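Local structure of 3-methylornithine synthase (Methanosarcina barkeri, 3T7V) at residues L91-E94 with E95-E98; M115-P119 with Y120-D124; F128-L131 with V132-K136; M150-A153 with T154-K157; G189-N192 with A193-F196. The protein catalyses the radical S-adenosylmethionine-dependent isomerization of L-lysine to (3R)-3-methyl-D-ornithine, a step in the biosynthesis of pyrrolysine. All coordinates share one frame; numbering follows the deposited sequence.

Contact 1. Residues L91-E94 with E95-E98; sequences LTME and EIKE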
# COMPACT_ATOMS: atom_id res chain seq x y z
N LEU A 91 15.96 4.97 -12.71
CA LEU A 91 16.00 6.46 -12.92
C LEU A 91 17.40 6.95 -12.55
O LEU A 91 18.02 6.54 -11.55
CB LEU A 91 15.01 7.16 -12.01
CG LEU A 91 13.55 6.77 -12.25
CD1 LEU A 91 12.70 7.61 -11.31
CD2 LEU A 91 13.13 7.00 -13.75
N THR A 92 17.94 7.86 -13.41
CA THR A 92 19.16 8.52 -13.05
C THR A 92 18.90 9.66 -12.01
O THR A 92 17.73 10.02 -11.82
CB THR A 92 19.79 9.21 -14.30
OG1 THR A 92 18.86 10.21 -14.73
CG2 THR A 92 20.09 8.19 -15.37
N MET A 93 19.97 10.21 -11.42
CA MET A 93 19.79 11.31 -10.50
C MET A 93 19.08 12.47 -11.17
O MET A 93 18.24 13.12 -10.53
CB MET A 93 21.17 11.75 -9.96
CG MET A 93 21.04 12.75 -8.81
SD MET A 93 19.92 12.10 -7.49
CE MET A 93 20.23 10.31 -7.39
N GLU A 94 19.43 12.80 -12.45
CA GLU A 94 18.75 13.88 -13.10
C GLU A 94 17.24 13.63 -13.27
O GLU A 94 16.40 14.52 -13.09
CB GLU A 94 19.39 14.17 -14.47
CG GLU A 94 20.75 14.83 -14.38
CD GLU A 94 21.89 13.89 -13.99
OE1 GLU A 94 21.82 12.59 -13.85
OE2 GLU A 94 23.00 14.49 -13.81
N GLU A 95 16.89 12.37 -13.61
CA GLU A 95 15.46 12.03 -13.74
C GLU A 95 14.76 12.09 -12.39
O GLU A 95 13.58 12.53 -12.33
CB GLU A 95 15.33 10.57 -14.26
CG GLU A 95 15.67 10.44 -15.76
CD GLU A 95 15.53 9.01 -16.34
OE1 GLU A 95 16.29 8.15 -15.87
OE2 GLU A 95 14.69 8.76 -17.27
N ILE A 96 15.45 11.73 -11.29
CA ILE A 96 14.82 11.83 -9.96
C ILE A 96 14.60 13.30 -9.60
O ILE A 96 13.54 13.64 -9.13
CB ILE A 96 15.72 11.11 -8.92
CG1 ILE A 96 15.70 9.59 -9.23
CG2 ILE A 96 15.26 11.47 -7.47
CD1 ILE A 96 16.79 8.73 -8.61
N LYS A 97 15.58 14.13 -9.87
CA LYS A 97 15.41 15.54 -9.55
C LYS A 97 14.32 16.19 -10.42
O LYS A 97 13.48 16.96 -9.88
CB LYS A 97 16.76 16.31 -9.72
CG LYS A 97 17.70 16.01 -8.57
CD LYS A 97 19.00 16.76 -8.77
CE LYS A 97 19.96 16.44 -7.63
NZ LYS A 97 21.33 16.87 -7.96
N GLU A 98 14.23 15.82 -11.70
CA GLU A 98 13.17 16.36 -12.52
C GLU A 98 11.83 15.89 -12.02
O GLU A 98 10.87 16.69 -11.96
CB GLU A 98 13.43 15.97 -13.96
CG GLU A 98 12.29 16.34 -14.93
CD GLU A 98 12.11 17.85 -15.08
OE1 GLU A 98 13.17 18.50 -15.31
OE2 GLU A 98 10.93 18.38 -15.00
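Ile96 N donates to Thr92 O (2.9 Å) as the chain turns from an extended Leu91 and Thr92 into helix 93-103, and the pairs Lys97 N to Met93 O and Glu98 N to Glu94 O carry the helical bonding on. Thr92 is the N-cap: its OG1 takes the N-H of Glu95 at 3.1 Å. With chi1 at 63° the hydroxyl lies between the backbone N and the carbonyl carbon of its own residue, turned to the first turn of the helix. The return bond runs from Thr92 N to Glu95 OE1, 3.0 Å long and nearly straight at 167°, and uses the anti lone pair of the carboxylate. These two reciprocal bonds make a capping box, the side chain of each residue taking the backbone N-H of the other. Leu91 CB rests on Ile96 CG1 at 3.8 Å, while the leucine side chain crosses that of Glu95 at about a right angle, its CD2 toward OE1. Met93, bent at chi2 and chi3, brings its CE to Ile96 CD1 (4.0 Å), and its CG lies against CE of the extended Lys97. Leu131 and Val135 of helix 126-139 cover Ile96, and Ile134 meets both Met93 and Lys97.

Contact 2. Residues M115-P119 with Y120-D124; sequences MGEDP and YYYED. With SAM (S-adenosylmethionine), chain C.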
# COMPACT_ATOMS: atom_id res chain seq x y z
N MET A 115 11.29 0.44 -4.99
CA MET A 115 12.10 -0.27 -5.97
C MET A 115 11.85 -1.75 -5.81
O MET A 115 11.43 -2.26 -4.77
CB MET A 115 13.63 0.03 -5.87
CG MET A 115 14.15 -0.24 -4.44
SD MET A 115 15.97 -0.13 -4.51
CE MET A 115 16.33 -0.27 -2.77
N GLY A 116 12.17 -2.48 -6.89
CA GLY A 116 12.48 -3.92 -6.70
C GLY A 116 13.75 -4.06 -5.86
O GLY A 116 14.39 -3.01 -5.55
N GLU A 117 14.11 -5.26 -5.46
CA GLU A 117 15.37 -5.44 -4.75
C GLU A 117 16.45 -5.37 -5.83
O GLU A 117 16.94 -6.38 -6.31
CB GLU A 117 15.38 -6.76 -3.99
CG GLU A 117 14.33 -6.77 -2.86
CD GLU A 117 14.72 -7.70 -1.71
OE1 GLU A 117 15.81 -8.28 -1.70
OE2 GLU A 117 13.83 -7.77 -0.79
N ASP A 118 16.86 -4.12 -6.13
CA ASP A 118 17.75 -3.90 -7.31
C ASP A 118 19.18 -4.18 -6.85
O ASP A 118 19.68 -3.46 -5.97
CB ASP A 118 17.54 -2.44 -7.73
CG ASP A 118 18.46 -2.02 -8.86
OD1 ASP A 118 19.30 -2.79 -9.28
OD2 ASP A 118 18.26 -0.85 -9.25
N PRO A 119 19.86 -5.08 -7.55
CA PRO A 119 21.26 -5.35 -7.20
C PRO A 119 22.15 -4.13 -7.15
O PRO A 119 23.09 -4.09 -6.40
CB PRO A 119 21.72 -6.29 -8.35
CG PRO A 119 20.45 -6.95 -8.81
CD PRO A 119 19.34 -5.95 -8.63
N TYR A 120 21.90 -3.11 -8.00
CA TYR A 120 22.68 -1.88 -7.97
C TYR A 120 22.63 -1.20 -6.59
O TYR A 120 23.65 -0.75 -6.04
CB TYR A 120 22.16 -0.96 -9.06
CG TYR A 120 22.84 0.41 -9.03
CD1 TYR A 120 24.12 0.59 -9.57
CD2 TYR A 120 22.20 1.51 -8.45
CE1 TYR A 120 24.78 1.83 -9.51
CE2 TYR A 120 22.80 2.76 -8.38
CZ TYR A 120 24.10 2.90 -8.99
OH TYR A 120 24.68 4.13 -8.90
N TYR A 121 21.41 -1.09 -6.02
CA TYR A 121 21.27 -0.46 -4.71
C TYR A 121 21.65 -1.41 -3.59
O TYR A 121 22.14 -0.93 -2.55
CB TYR A 121 19.83 0.07 -4.52
CG TYR A 121 19.55 1.27 -5.38
CD1 TYR A 121 20.02 2.53 -5.00
CD2 TYR A 121 18.81 1.19 -6.60
CE1 TYR A 121 19.79 3.65 -5.75
CE2 TYR A 121 18.61 2.30 -7.40
CZ TYR A 121 19.06 3.54 -6.97
OH TYR A 121 18.84 4.71 -7.70
N TYR A 122 21.46 -2.72 -3.75
CA TYR A 122 21.86 -3.66 -2.69
C TYR A 122 23.37 -3.90 -2.61
O TYR A 122 23.86 -4.21 -1.51
CB TYR A 122 21.09 -4.98 -2.90
CG TYR A 122 19.69 -4.91 -2.27
CD1 TYR A 122 18.67 -4.10 -2.80
CD2 TYR A 122 19.42 -5.64 -1.09
CE1 TYR A 122 17.41 -4.00 -2.17
CE2 TYR A 122 18.18 -5.59 -0.51
CZ TYR A 122 17.16 -4.74 -1.07
OH TYR A 122 15.94 -4.73 -0.41
N GLU A 123 24.10 -3.74 -3.73
CA GLU A 123 25.62 -3.90 -3.78
C GLU A 123 26.25 -2.85 -2.94
O GLU A 123 27.26 -3.10 -2.30
CB GLU A 123 25.99 -3.68 -5.29
CG GLU A 123 27.42 -3.65 -5.70
CD GLU A 123 27.44 -3.70 -7.19
OE1 GLU A 123 27.19 -2.65 -7.87
OE2 GLU A 123 27.65 -4.81 -7.69
N ASP A 124 25.67 -1.64 -2.94
CA ASP A 124 26.26 -0.56 -2.12
C ASP A 124 25.09 0.29 -1.62
O ASP A 124 24.66 1.23 -2.31
CB ASP A 124 27.23 0.32 -2.90
CG ASP A 124 27.82 1.43 -2.00
OD1 ASP A 124 27.38 1.49 -0.77
OD2 ASP A 124 28.66 2.24 -2.51
N SAM C . 10.17 -4.99 -3.93
CA SAM C . 9.71 -4.51 -2.71
C SAM C . 8.84 -5.45 -1.96
O SAM C . 8.51 -6.54 -2.47
OXT SAM C . 8.57 -5.14 -0.75
CB SAM C . 8.71 -3.60 -2.85
CG SAM C . 7.64 -3.74 -3.86
SD SAM C . 5.96 -3.62 -3.12
CE SAM C . 5.35 -2.14 -3.89
C5' SAM C . 5.09 -4.87 -4.04
C4' SAM C . 4.03 -5.35 -3.39
O4' SAM C . 3.15 -4.87 -4.60
C3' SAM C . 4.01 -6.64 -3.08
O3' SAM C . 4.18 -6.38 -1.68
C2' SAM C . 2.51 -6.75 -3.34
O2' SAM C . 1.69 -6.58 -2.14
C1' SAM C . 2.06 -5.79 -4.45
N9 SAM C . 2.00 -6.52 -5.77
C8 SAM C . 3.01 -7.02 -6.55
N7 SAM C . 2.48 -7.64 -7.60
C5 SAM C . 1.12 -7.53 -7.51
C6 SAM C . 0.07 -8.04 -8.28
N6 SAM C . 0.27 -8.78 -9.37
N1 SAM C . -1.19 -7.72 -7.94
C2 SAM C . -1.46 -6.98 -6.83
N3 SAM C . -0.48 -6.56 -5.99
C4 SAM C . 0.81 -6.83 -6.37
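Asp118 O takes the N-H of Tyr122 in its carbonyl plane (2.9 Å, 160°) and, more weakly, that of Tyr121. The side chain of Asp118 works at the same helix start: OD1 accepts from Tyr120 N at 2.9 Å, the donor standing well above the carboxylate plane, and this makes Asp118 the N-cap of helix 119-123. Its other oxygen, OD2, lies at the edge of the Tyr121 ring, 3.4 Å from CD2, and is held by a salt bridge to Arg90 and a hydrogen bond to Ser68. The loop 115-119 leaves strand 110-115 of the radical SAM TIM-barrel fold at the cofactor: Met115 O is 3.1 Å from the amino N of S-adenosylmethionine, and Gly116 touches the iron-sulfur cluster. Met115 runs the other way, extended beyond CG, and sets SD obliquely beside the Tyr121 ring, 4.5 Å from its centroid, in a Met-aromatic contact; its CE reaches Tyr122 CE1. Glu117 CB makes an off-centre CH-pi contact with the Tyr122 ring (4.3 Å to the centroid). Farther out, the carboxylate of Glu117 lies almost parallel to that ring, the planes 8° apart. The polar ends of this pair are bonded to the loop after strand 143-146, Glu117 OE2 to Leu149 N and Tyr122 OH to Pro147 O.

Contact 3. Residues F128-L131 with V132-K136; sequences FVEL and VQIVK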
# COMPACT_ATOMS: atom_id res chain seq x y z
N PHE A 128 21.40 3.97 -2.01
CA PHE A 128 19.98 4.18 -1.68
C PHE A 128 19.88 5.28 -0.62
O PHE A 128 18.95 6.10 -0.67
CB PHE A 128 19.41 2.86 -1.17
CG PHE A 128 18.01 3.01 -0.67
CD1 PHE A 128 16.96 3.39 -1.52
CD2 PHE A 128 17.77 2.89 0.71
CE1 PHE A 128 15.62 3.59 -1.06
CE2 PHE A 128 16.47 3.06 1.16
CZ PHE A 128 15.40 3.43 0.30
N VAL A 129 20.75 5.26 0.38
CA VAL A 129 20.74 6.30 1.45
C VAL A 129 20.92 7.68 0.79
O VAL A 129 20.21 8.64 1.18
CB VAL A 129 21.86 6.00 2.48
CG1 VAL A 129 21.87 7.14 3.53
CG2 VAL A 129 21.56 4.64 3.17
N GLU A 130 21.78 7.79 -0.23
CA GLU A 130 21.99 9.10 -0.87
C GLU A 130 20.74 9.49 -1.64
O GLU A 130 20.39 10.69 -1.71
CB GLU A 130 23.24 9.01 -1.82
CG GLU A 130 23.63 10.34 -2.51
CD GLU A 130 25.05 10.32 -3.12
OE1 GLU A 130 25.40 11.27 -3.86
OE2 GLU A 130 25.82 9.36 -2.84
N LEU A 131 20.09 8.50 -2.25
CA LEU A 131 18.81 8.80 -2.96
C LEU A 131 17.76 9.34 -1.94
O LEU A 131 17.06 10.37 -2.20
CB LEU A 131 18.26 7.54 -3.72
CG LEU A 131 17.00 7.78 -4.54
CD1 LEU A 131 16.97 6.56 -5.50
CD2 LEU A 131 15.82 7.77 -3.64
N VAL A 132 17.60 8.72 -0.80
CA VAL A 132 16.66 9.29 0.16
C VAL A 132 17.05 10.70 0.60
O VAL A 132 16.17 11.59 0.67
CB VAL A 132 16.61 8.35 1.42
CG1 VAL A 132 15.74 8.96 2.53
CG2 VAL A 132 16.03 6.97 1.03
N GLN A 133 18.34 10.94 0.81
CA GLN A 133 18.80 12.27 1.23
C GLN A 133 18.43 13.29 0.15
O GLN A 133 17.94 14.37 0.47
CB GLN A 133 20.31 12.23 1.42
CG GLN A 133 20.88 13.63 1.79
CD GLN A 133 22.38 13.63 1.95
OE1 GLN A 133 23.00 12.62 2.06
NE2 GLN A 133 22.98 14.80 1.89
N ILE A 134 18.65 13.00 -1.13
CA ILE A 134 18.36 13.94 -2.21
C ILE A 134 16.92 14.21 -2.31
O ILE A 134 16.51 15.39 -2.44
CB ILE A 134 18.97 13.45 -3.56
CG1 ILE A 134 20.50 13.59 -3.50
CG2 ILE A 134 18.39 14.24 -4.73
CD1 ILE A 134 21.22 12.80 -4.54
N VAL A 135 16.09 13.17 -2.27
CA VAL A 135 14.66 13.43 -2.32
C VAL A 135 14.16 14.25 -1.10
O VAL A 135 13.31 15.15 -1.24
CB VAL A 135 13.87 12.08 -2.42
CG1 VAL A 135 12.36 12.36 -2.34
CG2 VAL A 135 14.26 11.38 -3.76
N LYS A 136 14.66 13.97 0.11
CA LYS A 136 14.22 14.72 1.30
C LYS A 136 14.67 16.18 1.13
O LYS A 136 13.93 17.10 1.47
CB LYS A 136 14.82 14.10 2.55
CG LYS A 136 14.17 14.62 3.83
CD LYS A 136 12.81 13.98 3.99
CE LYS A 136 12.26 14.40 5.31
NZ LYS A 136 10.98 13.60 5.56
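Four consecutive i to i+4 bonds join the segments within helix 126-139, from Val132 N to Phe128 O through Val135 N to Leu131 O, the last nearly straight at 176°. Val132 CG2 sits over one face of the Phe128 ring, displaced toward its rim; it is 4.0 Å from the centroid and 3.7 Å from CZ, a CH-pi contact. The ring reaches this methyl because Phe128 CG is anti to its backbone N (chi1 174°), which brings the end of the side chain back along the helix although CB points away. One turn on, Leu131 and Val135 lie side by side and point the same way, with Leu131 CD2 3.9 Å from Val135 CG2. On the more exposed flank the extended Glu130 lays its CG against Ile134 CD1 (4.0 Å), an aliphatic contact below the carboxylate. Gln133, also extended, has its NE2 hydrogen-bonded to Glu137 OE2. The helix lies on the outside of the TIM-type barrel, and its buried residues meet both the strands and the helices beside it. Phe128 and Val132 cover Ile145 of strand 143-146, and Val135 meets Ile143 of the same strand. To one flank, Leu131, Ile134 and Val135 pack on helix 93-103; Phe128 and Val129 meet Thr154 of helix 152-160, and Val129 also Lys157.

Contact 4. Residues M150-A153 with T154-K157; sequences MDNA and TLLK
Asp151 OD1 is gripped twice by Thr154: by its hydroxyl OG1 at 2.7 Å and by its backbone N at 2.9 Å. The N-H comes in nearly along the C-O axis, whereas the hydroxyl approaches from above the carboxylate plane, 43° out of it. Asp151, the N-cap of helix 152-160, has its CG between its backbone N and carbonyl carbon (chi1 62°), which turns the carboxylate back over the first turn; the negative charge there probably also interacts favourably with the helix dipole. The packed side lies on the other branch of Thr154. Its CG2 touches Met150 SD at 3.6 Å, the thioether chain being bent at chi2 to cross the threonine obliquely. Replacing Thr154 with a valine would probably cost Asp151 OD1 the shorter of its two bonds from this residue and leave the carboxylate freer to turn. Toward solvent the contacts thin out: Asn152, Ala153, Leu156 and Lys157 are exposed and meet across the segments mainly through backbone, with Leu156 N bonded to Asn152 O and the lysine CG lying 3.4 Å from Ala153 O. Lys157 NZ stays 6.9 Å from Asp151 OD1. The helix links strands 143-146 and 163-167 in a beta-alpha-beta unit; Met150 and Thr154 pack on Phe128 of helix 126-139, and Asn152 and Leu156 on helix 187-200.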
# COMPACT_ATOMS: atom_id res chain seq x y z
N MET A 150 15.84 -4.58 3.01
CA MET A 150 17.20 -3.95 3.10
C MET A 150 17.70 -4.29 4.57
O MET A 150 16.88 -4.56 5.52
CB MET A 150 17.11 -2.37 2.77
CG MET A 150 17.16 -1.91 1.22
SD MET A 150 18.91 -1.73 1.25
CE MET A 150 19.38 -0.97 -0.33
N ASP A 151 19.02 -4.31 4.74
CA ASP A 151 19.53 -4.61 6.06
C ASP A 151 19.25 -3.55 7.08
O ASP A 151 18.94 -2.40 6.78
CB ASP A 151 21.00 -5.04 6.05
CG ASP A 151 21.95 -4.03 5.56
OD1 ASP A 151 21.83 -2.83 5.80
OD2 ASP A 151 22.97 -4.46 4.98
N ASN A 152 19.38 -3.96 8.35
CA ASN A 152 19.10 -3.01 9.43
C ASN A 152 20.03 -1.78 9.36
O ASN A 152 19.57 -0.66 9.62
CB ASN A 152 19.32 -3.68 10.78
CG ASN A 152 18.28 -4.69 11.13
OD1 ASN A 152 17.26 -4.82 10.45
ND2 ASN A 152 18.50 -5.37 12.28
N ALA A 153 21.29 -1.92 9.01
CA ALA A 153 22.14 -0.75 8.97
C ALA A 153 21.61 0.26 7.94
O ALA A 153 21.70 1.46 8.10
CB ALA A 153 23.56 -1.13 8.62
N THR A 154 21.13 -0.25 6.79
CA THR A 154 20.65 0.68 5.76
C THR A 154 19.35 1.34 6.26
O THR A 154 19.16 2.54 6.03
CB THR A 154 20.39 -0.06 4.48
OG1 THR A 154 21.61 -0.72 4.15
CG2 THR A 154 20.03 0.92 3.33
N LEU A 155 18.48 0.57 6.93
CA LEU A 155 17.24 1.17 7.47
C LEU A 155 17.57 2.33 8.42
O LEU A 155 16.92 3.39 8.44
CB LEU A 155 16.34 0.11 8.18
CG LEU A 155 15.68 -0.88 7.19
CD1 LEU A 155 15.00 -1.93 8.09
CD2 LEU A 155 14.70 -0.13 6.26
N LEU A 156 18.58 2.11 9.27
CA LEU A 156 18.96 3.13 10.26
C LEU A 156 19.54 4.37 9.56
O LEU A 156 19.14 5.52 9.90
CB LEU A 156 19.97 2.40 11.18
CG LEU A 156 20.82 3.06 12.13
CD1 LEU A 156 21.40 1.90 13.00
CD2 LEU A 156 21.85 3.94 11.47
N LYS A 157 20.33 4.19 8.50
CA LYS A 157 20.89 5.33 7.79
C LYS A 157 19.80 6.10 7.01
O LYS A 157 19.84 7.36 6.94
CB LYS A 157 21.99 4.90 6.87
CG LYS A 157 23.26 4.49 7.66
CD LYS A 157 24.21 3.89 6.64
CE LYS A 157 25.54 3.76 7.28
NZ LYS A 157 26.09 2.45 6.80

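Contact 5. Residues G189-N192 with A193-F196; sequences GRVN and ARRF. With SAM (S-adenosylmethionine), chain C.
Arg194 folds back along helix 187-200 over the turn before it. Its CB lies 3.7 Å from Val191 O, and CG comes within 3.6 Å of Arg190 O, the carbonyl that also takes the N-H of Arg194. A bend at chi3 (-57°) then lays the guanidinium with one face over Arg190 O, offset toward the rim. At the tip, NH1 is 3.8 Å from Val191 CG2 and NH2 is 3.9 Å from Arg190 CB; NH2 is hydrogen-bonded to Leu168 O and Gln170 OE1. A leucine in place of Arg194 would probably leave those two oxygens without this donor and take the flat guanidinium away from over the Arg190 carbonyl. Arg190 heads for the active site instead: its NH2 gives a hydrogen bond of 2.9 Å and 164° to the carboxylate OXT of S-adenosylmethionine, which lies at the edge of the guanidinium, in its plane. NE bonds Tyr169 O, fixing the rotation of the group, and Arg182 joins it in binding the cofactor. On the exposed side Asn192 and Arg195 run side by side, Asn192 OD1 3.0 Å from Arg195 NH1, with amide and guanidinium planes 76° apart. The helix precedes strand 203-210 in the barrel; Arg190 and Val191 face the loop after strand 163-167, and Phe196 packs on helix 152-160.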
# COMPACT_ATOMS: atom_id res chain seq x y z
N GLY A 189 11.91 -12.70 8.54
CA GLY A 189 12.83 -11.61 8.13
C GLY A 189 12.03 -10.31 7.98
O GLY A 189 12.50 -9.23 8.32
N ARG A 190 10.86 -10.41 7.30
CA ARG A 190 10.09 -9.17 7.03
C ARG A 190 9.49 -8.66 8.32
O ARG A 190 9.41 -7.44 8.53
CB ARG A 190 8.98 -9.32 5.94
CG ARG A 190 9.57 -9.66 4.58
CD ARG A 190 8.57 -9.96 3.51
NE ARG A 190 7.95 -8.77 2.93
CZ ARG A 190 8.49 -8.04 1.93
NH1 ARG A 190 9.77 -8.27 1.50
NH2 ARG A 190 7.78 -7.05 1.33
N VAL A 191 8.98 -9.59 9.16
CA VAL A 191 8.45 -9.20 10.45
C VAL A 191 9.52 -8.48 11.27
O VAL A 191 9.24 -7.36 11.87
CB VAL A 191 7.99 -10.45 11.18
CG1 VAL A 191 7.59 -10.09 12.60
CG2 VAL A 191 6.77 -11.10 10.46
N ASN A 192 10.73 -9.02 11.30
CA ASN A 192 11.80 -8.46 12.11
C ASN A 192 12.27 -7.10 11.59
O ASN A 192 12.68 -6.22 12.39
CB ASN A 192 12.96 -9.49 12.18
CG ASN A 192 12.61 -10.67 13.07
OD1 ASN A 192 11.70 -10.63 13.84
ND2 ASN A 192 13.32 -11.77 12.88
N ALA A 193 12.27 -6.93 10.25
CA ALA A 193 12.67 -5.65 9.71
C ALA A 193 11.65 -4.55 10.08
O ALA A 193 12.07 -3.42 10.40
CB ALA A 193 12.81 -5.78 8.17
N ARG A 194 10.35 -4.89 10.04
CA ARG A 194 9.39 -3.86 10.46
C ARG A 194 9.57 -3.54 11.94
O ARG A 194 9.43 -2.38 12.30
CB ARG A 194 7.97 -4.33 10.14
CG ARG A 194 7.67 -4.32 8.63
CD ARG A 194 6.15 -4.49 8.36
NE ARG A 194 5.62 -5.70 8.96
CZ ARG A 194 5.62 -6.92 8.45
NH1 ARG A 194 5.20 -7.87 9.31
NH2 ARG A 194 5.95 -7.20 7.16
N ARG A 195 9.88 -4.53 12.76
CA ARG A 195 10.09 -4.25 14.17
C ARG A 195 11.31 -3.38 14.41
O ARG A 195 11.27 -2.41 15.20
CB ARG A 195 10.26 -5.59 14.90
CG ARG A 195 8.88 -6.25 15.02
CD ARG A 195 8.87 -7.60 15.78
NE ARG A 195 9.76 -7.50 16.96
CZ ARG A 195 11.04 -7.93 17.01
NH1 ARG A 195 11.58 -8.58 15.96
NH2 ARG A 195 11.73 -7.79 18.11
N PHE A 196 12.40 -3.67 13.68
CA PHE A 196 13.63 -2.88 13.80
C PHE A 196 13.33 -1.43 13.37
O PHE A 196 13.77 -0.47 13.99
CB PHE A 196 14.76 -3.48 12.95
CG PHE A 196 16.05 -2.68 13.05
CD1 PHE A 196 16.89 -2.90 14.13
CD2 PHE A 196 16.34 -1.71 12.13
CE1 PHE A 196 18.09 -2.14 14.25
CE2 PHE A 196 17.51 -0.94 12.21
CZ PHE A 196 18.36 -1.15 13.29
N SAM C . 10.17 -4.99 -3.93
CA SAM C . 9.71 -4.51 -2.71
C SAM C . 8.84 -5.45 -1.96
O SAM C . 8.51 -6.54 -2.47
OXT SAM C . 8.57 -5.14 -0.75
CB SAM C . 8.71 -3.60 -2.85
CG SAM C . 7.64 -3.74 -3.86
SD SAM C . 5.96 -3.62 -3.12
CE SAM C . 5.35 -2.14 -3.89
C5' SAM C . 5.09 -4.87 -4.04
C4' SAM C . 4.03 -5.35 -3.39
O4' SAM C . 3.15 -4.87 -4.60
C3' SAM C . 4.01 -6.64 -3.08
O3' SAM C . 4.18 -6.38 -1.68
C2' SAM C . 2.51 -6.75 -3.34
O2' SAM C . 1.69 -6.58 -2.14
C1' SAM C . 2.06 -5.79 -4.45
N9 SAM C . 2.00 -6.52 -5.77
C8 SAM C . 3.01 -7.02 -6.55
N7 SAM C . 2.48 -7.64 -7.60
C5 SAM C . 1.12 -7.53 -7.51
C6 SAM C . 0.07 -8.04 -8.28
N6 SAM C . 0.27 -8.78 -9.37
N1 SAM C . -1.19 -7.72 -7.94
C2 SAM C . -1.46 -6.98 -6.83
N3 SAM C . -0.48 -6.56 -5.99
C4 SAM C . 0.81 -6.83 -6.37

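Contacts 1, 3, 4 and 5 lie on four helices, 93-103, 126-139, 152-160 and 187-200, each packed on the next of the four. Contact 1 packs on contact 3 (Ile96 CD1 to Leu131 CD1, 3.8 Å), contact 3 on contact 4 (Val129 CG2 to Lys157 CB, 3.7 Å), and contact 4 on contact 5, with centres about 11 Å apart. Contact 2 touches contacts 3 and 4 from the cofactor side: Met115 CE meets both Phe128 CD1 (3.9 Å) and Met150 CE (4.0 Å). Contacts 2 and 5 do not touch, their nearest atoms about 5 Å apart, yet both reach S-adenosylmethionine, through the amino and carboxylate groups of its methionyl part. Contact 1 is farther out, the side chain of Leu91 about 14 Å from the bound 5-amino-D-isoleucine.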